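Local coordinates for protein pyridoxamine 5-phosphate-dependent dehydrase (Escherichia coli, PDB 3B8X) that removes the C3'-hydroxyl group from GDP-4-keto-6-deoxy-D-mannose by a combined transamination and deoxygenation, a step in making L-colitose for the O-antigen, at residues 34-39 with 251-256. The protein carries 1 engineered substitution. Numbering follows the deposited sequence.
Sequences EYVKQY and VRPLEM
Glu255 reaches out from the first turn of helix 255-286 to the N-terminal end of helix 34-47, where its carboxylate meets backbone N-H groups of Tyr35 and Val36. The chain leaves CB with CG anti to the backbone N (chi1 -173°). Glu255 CG then lies at the edge of the Tyr35 ring, in its plane, 3.9 Å from Tyr35 CD1. A bend at chi2 (80°) turns the carboxylate off this line and onto the helix end, with Glu255 CD 3.6 Å from Tyr35 CB. At the tip the two oxygens part: Glu255 OE2 accepts from Tyr35 N at 3.0 Å and Glu255 OE1 from Val36 N at 3.2 Å. Both donors stand above the carboxylate plane, by about 50°. Gly33 N also bonds to OE1, so three backbone N-H groups hold the buried carboxylate and fix its rotation. The positive end of the helix dipole probably favours its charged form. Val36 CG2 packs 3.4 Å from Glu255 OE1 and, on the apolar side, 4.1 Å from Pro253 CG. Leu254, the N-cap residue of helix 255-286, packs on Leu254 of the second subunit, placing the contact close to the dimer interface. Around it, Tyr35 rests on helix 15-27 and on Ala259 and Ile262 of helix 255-286, while Val36 and Pro253 share Met54 of strand 51-55.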
loop_
_atom_site.group_PDB
_atom_site.type_symbol
_atom_site.label_atom_id
_atom_site.label_comp_id
_atom_site.label_asym_id
_atom_site.label_seq_id
_atom_site.Cartn_x
_atom_site.Cartn_y
_atom_site.Cartn_z
ATOM N N GLU B 34 -5.431 17.568 6.607
ATOM C CA GLU B 34 -4.730 18.830 6.701
ATOM C C GLU B 34 -3.250 18.789 7.042
ATOM O O GLU B 34 -2.441 19.427 6.357
ATOM C CB GLU B 34 -5.485 19.737 7.687
ATOM C CG GLU B 34 -6.589 20.533 7.019
ATOM C CD GLU B 34 -6.225 20.898 5.589
ATOM O OE1 GLU B 34 -5.235 21.641 5.392
ATOM O OE2 GLU B 34 -6.915 20.426 4.660
ATOM N N TYR B 35 -2.875 17.978 8.020
ATOM C CA TYR B 35 -1.446 17.822 8.312
ATOM C C TYR B 35 -0.689 17.236 7.112
ATOM O O TYR B 35 0.409 17.674 6.814
ATOM C CB TYR B 35 -1.201 17.007 9.592
ATOM C CG TYR B 35 -1.528 17.757 10.867
ATOM C CD1 TYR B 35 -2.616 17.388 11.666
ATOM C CD2 TYR B 35 -0.756 18.842 11.293
ATOM C CE1 TYR B 35 -2.961 18.112 12.805
ATOM C CE2 TYR B 35 -1.063 19.527 12.485
ATOM C CZ TYR B 35 -2.179 19.172 13.215
ATOM O OH TYR B 35 -2.527 19.869 14.362
ATOM N N VAL B 36 -1.266 16.238 6.428
ATOM C CA VAL B 36 -0.603 15.659 5.272
ATOM C C VAL B 36 -0.461 16.736 4.189
ATOM O O VAL B 36 0.569 16.864 3.545
ATOM C CB VAL B 36 -1.418 14.471 4.674
ATOM C CG1 VAL B 36 -0.888 14.117 3.264
ATOM C CG2 VAL B 36 -1.374 13.286 5.637
ATOM N N LYS B 37 -1.524 17.503 3.998
ATOM C CA LYS B 37 -1.523 18.546 3.001
ATOM C C LYS B 37 -0.403 19.529 3.306
ATOM O O LYS B 37 0.348 19.915 2.417
ATOM C CB LYS B 37 -2.884 19.262 2.981
ATOM C CG LYS B 37 -4.031 18.474 2.387
ATOM C CD LYS B 37 -4.830 19.330 1.410
ATOM C CE LYS B 37 -6.018 20.013 2.078
ATOM N NZ LYS B 37 -5.690 21.372 2.626
ATOM N N GLN B 38 -0.335 19.965 4.556
ATOM C CA GLN B 38 0.665 20.917 5.000
ATOM C C GLN B 38 2.060 20.323 4.771
ATOM O O GLN B 38 2.999 20.978 4.278
ATOM C CB GLN B 38 0.472 21.088 6.495
ATOM C CG GLN B 38 1.060 22.335 7.103
ATOM C CD GLN B 38 0.607 22.498 8.547
ATOM O OE1 GLN B 38 1.436 22.557 9.471
ATOM N NE2 GLN B 38 -0.721 22.519 8.756
ATOM N N TYR B 39 2.226 19.086 5.212
ATOM C CA TYR B 39 3.511 18.422 5.013
ATOM C C TYR B 39 3.923 18.405 3.514
ATOM O O TYR B 39 5.088 18.590 3.157
ATOM C CB TYR B 39 3.327 16.970 5.447
ATOM C CG TYR B 39 4.542 16.127 5.234
ATOM C CD1 TYR B 39 5.671 16.284 6.012
ATOM C CD2 TYR B 39 4.544 15.133 4.276
ATOM C CE1 TYR B 39 6.804 15.465 5.832
ATOM C CE2 TYR B 39 5.653 14.321 4.096
ATOM C CZ TYR B 39 6.769 14.465 4.892
ATOM O OH TYR B 39 7.839 13.613 4.694
ATOM N N VAL B 251 -3.264 3.884 -0.876
ATOM C CA VAL B 251 -1.947 3.945 -0.226
ATOM C C VAL B 251 -1.788 5.284 0.503
ATOM O O VAL B 251 -0.742 5.914 0.507
ATOM C CB VAL B 251 -0.775 3.704 -1.189
ATOM C CG1 VAL B 251 -0.905 2.264 -1.751
ATOM C CG2 VAL B 251 -0.818 4.744 -2.302
ATOM N N ARG B 252 -2.882 5.740 1.083
ATOM C CA ARG B 252 -2.855 6.982 1.800
ATOM C C ARG B 252 -1.988 6.829 3.060
ATOM O O ARG B 252 -1.899 5.730 3.615
ATOM C CB ARG B 252 -4.296 7.320 2.221
ATOM C CG ARG B 252 -5.230 7.698 1.097
ATOM C CD ARG B 252 -6.547 8.123 1.701
ATOM N NE ARG B 252 -7.240 7.091 2.470
ATOM C CZ ARG B 252 -8.564 6.979 2.532
ATOM N NH1 ARG B 252 -9.335 7.852 1.885
ATOM N NH2 ARG B 252 -9.122 6.002 3.247
ATOM N N PRO B 253 -1.328 7.907 3.499
ATOM C CA PRO B 253 -0.548 7.834 4.727
ATOM C C PRO B 253 -1.531 8.232 5.811
ATOM O O PRO B 253 -2.606 8.749 5.515
ATOM C CB PRO B 253 0.468 9.006 4.599
ATOM C CG PRO B 253 -0.142 9.977 3.576
ATOM C CD PRO B 253 -1.261 9.241 2.858
ATOM N N LEU B 254 -1.114 8.113 7.067
ATOM C CA LEU B 254 -1.974 8.507 8.189
ATOM C C LEU B 254 -1.791 9.984 8.501
ATOM O O LEU B 254 -0.718 10.540 8.265
ATOM C CB LEU B 254 -1.631 7.688 9.420
ATOM C CG LEU B 254 -2.056 6.222 9.256
ATOM C CD1 LEU B 254 -1.626 5.421 10.451
ATOM C CD2 LEU B 254 -3.540 6.137 9.017
ATOM N N GLU B 255 -2.807 10.619 9.087
ATOM C CA GLU B 255 -2.641 12.024 9.458
ATOM C C GLU B 255 -1.463 12.248 10.448
ATOM O O GLU B 255 -0.770 13.279 10.445
ATOM C CB GLU B 255 -3.949 12.549 10.029
ATOM C CG GLU B 255 -3.878 13.997 10.248
ATOM C CD GLU B 255 -4.091 14.865 9.006
ATOM O OE1 GLU B 255 -3.651 14.559 7.860
ATOM O OE2 GLU B 255 -4.682 15.940 9.198
ATOM N N MET B 256 -1.223 11.256 11.308
ATOM C CA MET B 256 -0.143 11.340 12.260
ATOM C C MET B 256 1.190 11.411 11.539
ATOM O O MET B 256 2.098 12.128 11.983
ATOM C CB MET B 256 -0.146 10.107 13.161
ATOM C CG MET B 256 -1.075 10.255 14.346
ATOM S SD MET B 256 -0.933 8.653 15.118
ATOM C CE MET B 256 -2.165 8.670 16.402
#